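Local coordinates for LPXTG cell wall surface protein (Streptococcus gordonii, PDB 7AVK) that probably serves as a wall-anchored adhesin whose tandem SHIRT repeats, of which this domain is one, set its reach from the bacterial surface, at residues Lys16-Gln30 against Thr42-Trp56. Numbering follows the deposited sequence. Where two conformers were deposited one is given.
Sequences KELPQEVKALLPVDQ and TQPSQTEVKTSEGTW
Gln-30 NE2 donates to Thr-42 OG1 at 3.0 Å, the one direct hydrogen bond between 16-30 and 42-56 in the Gln-30 conformer described. It is bent, with an N-H...O angle of 144°, and the hydroxyl is tilted 23° from the amide plane; the same NE2 also serves Thr-40 O. Chi1 of Thr-42 (-56°) sets OG1 anti to the carbonyl carbon and beside the backbone N, where it meets both Gln-30 NE2 and, at 2.7 Å, a water that donates to Val-28 O. His-7 and Tyr-61 bond the backbone of Thr-42, next to Gln-43, whose OE1 hydrogen-bonds the N of a bound isothiocyanate. A second water repeats the device between backbones: it donates to Leu-25 O at 2.7 Å and accepts from Ser-45 N, so solvent satisfies two main-chain groups lacking a direct partner across the contact. Between the two bridges Pro-27 packs alongside Thr-42, its CB 3.6 Å from Thr-42 CB.

Farther along, the contact turns apolar. Leu-25 CD1 rests 3.6 Å from Val-49 CG2, while the extended Glu-21 lays its carboxylate end against Val-49 CG1. Trp-56 gives up the largest surface. Val-22 CG2 stands over its five-membered ring, and Leu-18 CD2 lies over the six-membered ring 4.0 Å from its centroid, both as CH-pi contacts. Pro-19 CD sits 3.2 Å above the ring plane, displaced toward the rim, and Lys-16 CG approaches CZ2 obliquely. At the far turn, Thr-51 OG1 accepts from Glu-53 N, an ST turn.

Within the SHIRT domain, the short helix 20-23 and its flanking loops thus cover one side of the hairpin formed by 48-50, an outermost strand of the five-stranded mixed sheet, and 55-61. Strand 73-82 contributes Trp-79 beside Val-22, Leu-25 and Trp-56, whereas Phe-9 of strand 3-11 meets Leu-18.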
loop_
_atom_site.group_PDB
_atom_site.type_symbol
_atom_site.label_atom_id
_atom_site.label_comp_id
_atom_site.label_asym_id
_atom_site.label_seq_id
_atom_site.Cartn_x
_atom_site.Cartn_y
_atom_site.Cartn_z
ATOM N N LYS A 16 0.565 5.574 16.679
ATOM C CA LYS A 16 1.674 4.648 16.430
ATOM C C LYS A 16 2.151 4.788 14.998
ATOM O O LYS A 16 1.393 4.588 14.062
ATOM C CB LYS A 16 1.236 3.198 16.715
ATOM C CG LYS A 16 2.390 2.211 16.855
ATOM C CD LYS A 16 3.012 2.254 18.246
ATOM C CE LYS A 16 4.189 1.280 18.389
ATOM N NZ LYS A 16 3.885 -0.095 17.828
ATOM N N GLU A 17 3.416 5.204 14.877
ATOM C CA GLU A 17 4.046 5.326 13.538
ATOM C C GLU A 17 4.574 3.957 13.004
ATOM O O GLU A 17 4.965 2.989 13.755
ATOM C CB GLU A 17 5.254 6.267 13.591
ATOM C CG GLU A 17 4.908 7.738 13.437
ATOM C CD GLU A 17 6.086 8.697 13.334
ATOM O OE1 GLU A 17 7.222 8.290 13.649
ATOM O OE2 GLU A 17 5.861 9.849 12.938
ATOM N N LEU A 18 4.525 3.818 11.697
ATOM C CA LEU A 18 5.053 2.604 11.073
ATOM C C LEU A 18 6.576 2.502 11.245
ATOM O O LEU A 18 7.279 3.492 11.024
ATOM C CB LEU A 18 4.782 2.585 9.571
ATOM C CG LEU A 18 3.295 2.617 9.166
ATOM C CD1 LEU A 18 3.219 2.641 7.663
ATOM C CD2 LEU A 18 2.565 1.390 9.686
ATOM N N PRO A 19 7.086 1.315 11.540
ATOM C CA PRO A 19 8.540 1.129 11.625
ATOM C C PRO A 19 9.106 0.810 10.250
ATOM O O PRO A 19 8.406 0.419 9.308
ATOM C CB PRO A 19 8.668 -0.080 12.536
ATOM C CG PRO A 19 7.456 -0.929 12.155
ATOM C CD PRO A 19 6.346 0.107 11.946
ATOM N N GLN A 20 10.448 0.919 10.153
ATOM C CA GLN A 20 11.136 0.612 8.909
ATOM C C GLN A 20 10.823 -0.787 8.403
ATOM O O GLN A 20 10.739 -0.979 7.201
ATOM C CB GLN A 20 12.650 0.823 9.081
ATOM C CG GLN A 20 13.426 0.515 7.791
ATOM C CD GLN A 20 13.777 -0.954 7.597
ATOM O OE1 GLN A 20 13.790 -1.749 8.509
ATOM N NE2 GLN A 20 14.106 -1.317 6.357
ATOM N N GLU A 21 10.653 -1.775 9.279
ATOM C CA GLU A 21 10.429 -3.128 8.791
ATOM C C GLU A 21 9.134 -3.232 7.992
ATOM O O GLU A 21 9.035 -4.032 7.059
ATOM C CB GLU A 21 10.494 -4.147 9.950
ATOM C CG GLU A 21 10.486 -5.562 9.542
ATOM C CD GLU A 21 10.717 -6.504 10.737
ATOM O OE1 GLU A 21 11.030 -6.007 11.847
ATOM O OE2 GLU A 21 10.592 -7.737 10.554
ATOM N N VAL A 22 8.132 -2.425 8.355
ATOM C CA VAL A 22 6.892 -2.368 7.583
ATOM C C VAL A 22 7.065 -1.505 6.339
ATOM O O VAL A 22 6.636 -1.891 5.234
ATOM C CB VAL A 22 5.717 -1.873 8.437
ATOM C CG1 VAL A 22 4.500 -1.604 7.551
ATOM C CG2 VAL A 22 5.384 -2.854 9.564
ATOM N N LYS A 23 7.691 -0.330 6.495
ATOM C CA LYS A 23 7.899 0.545 5.347
ATOM C C LYS A 23 8.632 -0.179 4.215
ATOM O O LYS A 23 8.350 0.058 3.037
ATOM C CB LYS A 23 8.651 1.821 5.736
ATOM C CG LYS A 23 7.953 2.694 6.745
ATOM C CD LYS A 23 9.056 3.781 7.301
ATOM C CE LYS A 23 8.384 4.756 8.186
ATOM N NZ LYS A 23 9.432 5.613 8.778
ATOM N N ALA A 24 9.582 -1.057 4.565
ATOM C CA ALA A 24 10.372 -1.753 3.570
ATOM C C ALA A 24 9.547 -2.712 2.707
ATOM O O ALA A 24 10.047 -3.185 1.674
ATOM C CB ALA A 24 11.480 -2.525 4.267
ATOM N N LEU A 25 8.320 -3.020 3.119
ATOM C CA LEU A 25 7.430 -3.856 2.337
ATOM C C LEU A 25 6.633 -3.075 1.294
ATOM O O LEU A 25 5.818 -3.651 0.574
ATOM C CB LEU A 25 6.500 -4.645 3.267
ATOM C CG LEU A 25 7.210 -5.587 4.207
ATOM C CD1 LEU A 25 6.243 -6.085 5.302
ATOM C CD2 LEU A 25 7.853 -6.734 3.445
ATOM N N LEU A 26 6.850 -1.761 1.199
ATOM C CA LEU A 26 6.104 -0.958 0.230
ATOM C C LEU A 26 6.417 -1.431 -1.186
ATOM O O LEU A 26 7.612 -1.445 -1.569
ATOM C CB LEU A 26 6.473 0.514 0.379
ATOM C CG LEU A 26 5.559 1.466 -0.397
ATOM C CD1 LEU A 26 4.187 1.511 0.214
ATOM C CD2 LEU A 26 6.182 2.854 -0.444
ATOM N N PRO A 27 5.432 -1.784 -1.990
ATOM C CA PRO A 27 5.732 -2.255 -3.354
ATOM C C PRO A 27 6.246 -1.127 -4.247
ATOM O O PRO A 27 5.938 0.057 -4.050
ATOM C CB PRO A 27 4.385 -2.753 -3.881
ATOM C CG PRO A 27 3.637 -3.133 -2.628
ATOM C CD PRO A 27 4.014 -2.041 -1.635
ATOM N N VAL A 28 6.956 -1.534 -5.297
ATOM C CA VAL A 28 7.387 -0.619 -6.330
ATOM C C VAL A 28 6.186 -0.097 -7.122
ATOM O O VAL A 28 5.111 -0.691 -7.152
ATOM C CB VAL A 28 8.459 -1.222 -7.244
ATOM C CG1 VAL A 28 9.656 -1.686 -6.455
ATOM C CG2 VAL A 28 7.902 -2.343 -8.120
ATOM N N ASP A 29 6.409 1.025 -7.812
ATOM C CA ASP A 29 5.400 1.577 -8.684
ATOM C C ASP A 29 5.122 0.622 -9.833
ATOM O O ASP A 29 6.015 -0.057 -10.343
ATOM C CB ASP A 29 5.874 2.905 -9.294
ATOM C CG ASP A 29 6.192 4.007 -8.259
ATOM O OD1 ASP A 29 5.799 3.904 -7.094
ATOM O OD2 ASP A 29 6.850 4.987 -8.698
ATOM N N GLN A 30 3.878 0.625 -10.277
ATOM C CA GLN A 30 3.467 -0.031 -11.513
ATOM C C GLN A 30 3.505 1.007 -12.623
ATOM O O GLN A 30 2.861 2.019 -12.528
ATOM C CB GLN A 30 2.069 -0.620 -11.376
ATOM C CG GLN A 30 1.948 -1.625 -10.269
ATOM C CD GLN A 30 0.535 -2.158 -10.145
ATOM O OE1 GLN A 30 -0.290 -2.043 -11.102
ATOM N NE2 GLN A 30 0.208 -2.697 -9.005
ATOM N N THR A 42 -0.366 -3.911 -5.694
ATOM C CA THR A 42 0.516 -5.017 -5.390
ATOM C C THR A 42 0.391 -5.394 -3.923
ATOM O O THR A 42 0.453 -4.536 -3.050
ATOM C CB THR A 42 1.956 -4.605 -5.705
ATOM O OG1 THR A 42 2.027 -4.189 -7.069
ATOM C CG2 THR A 42 2.955 -5.706 -5.401
ATOM N N GLN A 43 0.253 -6.690 -3.644
ATOM C CA GLN A 43 0.229 -7.145 -2.271
ATOM C C GLN A 43 1.588 -6.935 -1.622
ATOM O O GLN A 43 2.625 -7.258 -2.237
ATOM C CB GLN A 43 -0.134 -8.615 -2.171
ATOM C CG GLN A 43 -1.579 -8.927 -2.517
ATOM C CD GLN A 43 -2.471 -8.381 -1.461
ATOM O OE1 GLN A 43 -3.406 -7.562 -1.741
ATOM N NE2 GLN A 43 -2.267 -8.831 -0.227
ATOM N N PRO A 44 1.654 -6.488 -0.373
ATOM C CA PRO A 44 2.931 -6.564 0.365
ATOM C C PRO A 44 3.389 -8.017 0.395
ATOM O O PRO A 44 2.570 -8.919 0.573
ATOM C CB PRO A 44 2.585 -6.032 1.769
ATOM C CG PRO A 44 1.244 -5.214 1.503
ATOM C CD PRO A 44 0.553 -5.996 0.458
ATOM N N SER A 45 4.698 -8.250 0.300
ATOM C CA SER A 45 5.252 -9.623 0.186
ATOM C C SER A 45 5.021 -10.385 1.489
ATOM O O SER A 45 4.989 -11.608 1.462
ATOM C CB SER A 45 6.682 -9.598 -0.204
ATOM O OG SER A 45 7.455 -8.947 0.775
ATOM N N GLN A 46 4.946 -9.670 2.602
ATOM C CA GLN A 46 4.559 -10.210 3.914
ATOM C C GLN A 46 3.375 -9.370 4.400
ATOM O O GLN A 46 3.380 -8.160 4.177
ATOM C CB GLN A 46 5.710 -10.146 4.916
ATOM C CG GLN A 46 6.962 -10.848 4.436
ATOM C CD GLN A 46 6.771 -12.336 4.266
ATOM O OE1 GLN A 46 5.904 -12.949 4.873
ATOM N NE2 GLN A 46 7.561 -12.921 3.384
ATOM N N THR A 47 2.393 -9.970 5.042
ATOM C CA THR A 47 1.220 -9.227 5.549
ATOM C C THR A 47 1.196 -9.207 7.068
ATOM O O THR A 47 0.235 -8.696 7.619
ATOM C CB THR A 47 -0.064 -9.769 4.926
ATOM O OG1 THR A 47 -0.077 -11.167 5.206
ATOM C CG2 THR A 47 -0.128 -9.497 3.443
ATOM N N GLU A 48 2.235 -9.708 7.728
ATOM C CA GLU A 48 2.341 -9.684 9.194
ATOM C C GLU A 48 3.806 -9.407 9.530
ATOM O O GLU A 48 4.665 -10.074 8.923
ATOM C CB GLU A 48 1.833 -10.994 9.792
ATOM C CG GLU A 48 1.517 -10.938 11.267
ATOM C CD GLU A 48 0.933 -12.234 11.808
ATOM O OE1 GLU A 48 1.269 -13.303 11.263
ATOM O OE2 GLU A 48 0.137 -12.178 12.756
ATOM N N VAL A 49 4.080 -8.447 10.405
ATOM C CA VAL A 49 5.456 -8.115 10.835
ATOM C C VAL A 49 5.447 -8.163 12.354
ATOM O O VAL A 49 4.728 -7.373 12.972
ATOM C CB VAL A 49 5.936 -6.746 10.338
ATOM C CG1 VAL A 49 7.214 -6.314 11.045
ATOM C CG2 VAL A 49 6.110 -6.774 8.834
ATOM N N LYS A 50 6.220 -9.065 12.942
ATOM C CA LYS A 50 6.309 -9.192 14.401
ATOM C C LYS A 50 7.416 -8.270 14.893
ATOM O O LYS A 50 8.477 -8.278 14.261
ATOM C CB LYS A 50 6.599 -10.630 14.844
ATOM C CG LYS A 50 5.429 -11.592 14.721
ATOM C CD LYS A 50 4.594 -11.664 15.984
ATOM C CE LYS A 50 3.468 -12.678 15.968
ATOM N NZ LYS A 50 2.669 -12.671 14.719
ATOM N N THR A 51 7.187 -7.538 15.975
ATOM C CA THR A 51 8.170 -6.612 16.587
ATOM C C THR A 51 8.299 -7.011 18.052
ATOM O O THR A 51 7.531 -7.875 18.485
ATOM C CB THR A 51 7.748 -5.140 16.432
ATOM O OG1 THR A 51 6.638 -4.873 17.284
ATOM C CG2 THR A 51 7.390 -4.784 15.007
ATOM N N SER A 52 9.235 -6.383 18.762
ATOM C CA SER A 52 9.377 -6.654 20.190
ATOM C C SER A 52 8.125 -6.243 20.964
ATOM O O SER A 52 7.814 -6.834 22.005
ATOM C CB SER A 52 10.611 -5.932 20.745
ATOM O OG SER A 52 10.395 -4.531 20.823
ATOM N N GLU A 53 7.382 -5.256 20.459
ATOM C CA GLU A 53 6.214 -4.726 21.151
ATOM C C GLU A 53 4.905 -5.355 20.705
ATOM O O GLU A 53 3.911 -5.265 21.439
ATOM C CB GLU A 53 6.110 -3.215 20.940
ATOM C CG GLU A 53 7.402 -2.473 21.184
ATOM C CD GLU A 53 7.940 -1.829 19.921
ATOM O OE1 GLU A 53 8.578 -2.558 19.123
ATOM O OE2 GLU A 53 7.724 -0.606 19.725
ATOM N N GLY A 54 4.860 -6.094 19.596
ATOM C CA GLY A 54 3.601 -6.719 19.170
ATOM C C GLY A 54 3.599 -7.093 17.704
ATOM O O GLY A 54 4.641 -7.509 17.208
ATOM N N THR A 55 2.459 -6.966 17.034
ATOM C CA THR A 55 2.356 -7.371 15.632
ATOM C C THR A 55 1.745 -6.258 14.782
ATOM O O THR A 55 0.787 -5.632 15.237
ATOM C CB THR A 55 1.479 -8.617 15.496
ATOM O OG1 THR A 55 1.985 -9.562 16.433
ATOM C CG2 THR A 55 1.500 -9.207 14.109
ATOM N N TRP A 56 2.314 -6.006 13.617
ATOM C CA TRP A 56 1.698 -5.163 12.586
ATOM C C TRP A 56 1.031 -6.113 11.597
ATOM O O TRP A 56 1.699 -7.041 11.107
ATOM C CB TRP A 56 2.734 -4.311 11.883
ATOM C CG TRP A 56 3.218 -3.169 12.700
ATOM C CD1 TRP A 56 4.354 -3.126 13.434
ATOM C CD2 TRP A 56 2.592 -1.880 12.826
ATOM N NE1 TRP A 56 4.476 -1.894 13.987
ATOM C CE2 TRP A 56 3.419 -1.100 13.643
ATOM C CE3 TRP A 56 1.419 -1.309 12.321
ATOM C CZ2 TRP A 56 3.114 0.220 13.970
ATOM C CZ3 TRP A 56 1.133 0.011 12.602
ATOM C CH2 TRP A 56 1.970 0.761 13.431
HETATM O O HOH W 1 6.291 -6.055 -0.649
HETATM O O HOH W 2 4.497 -3.329 -7.733
#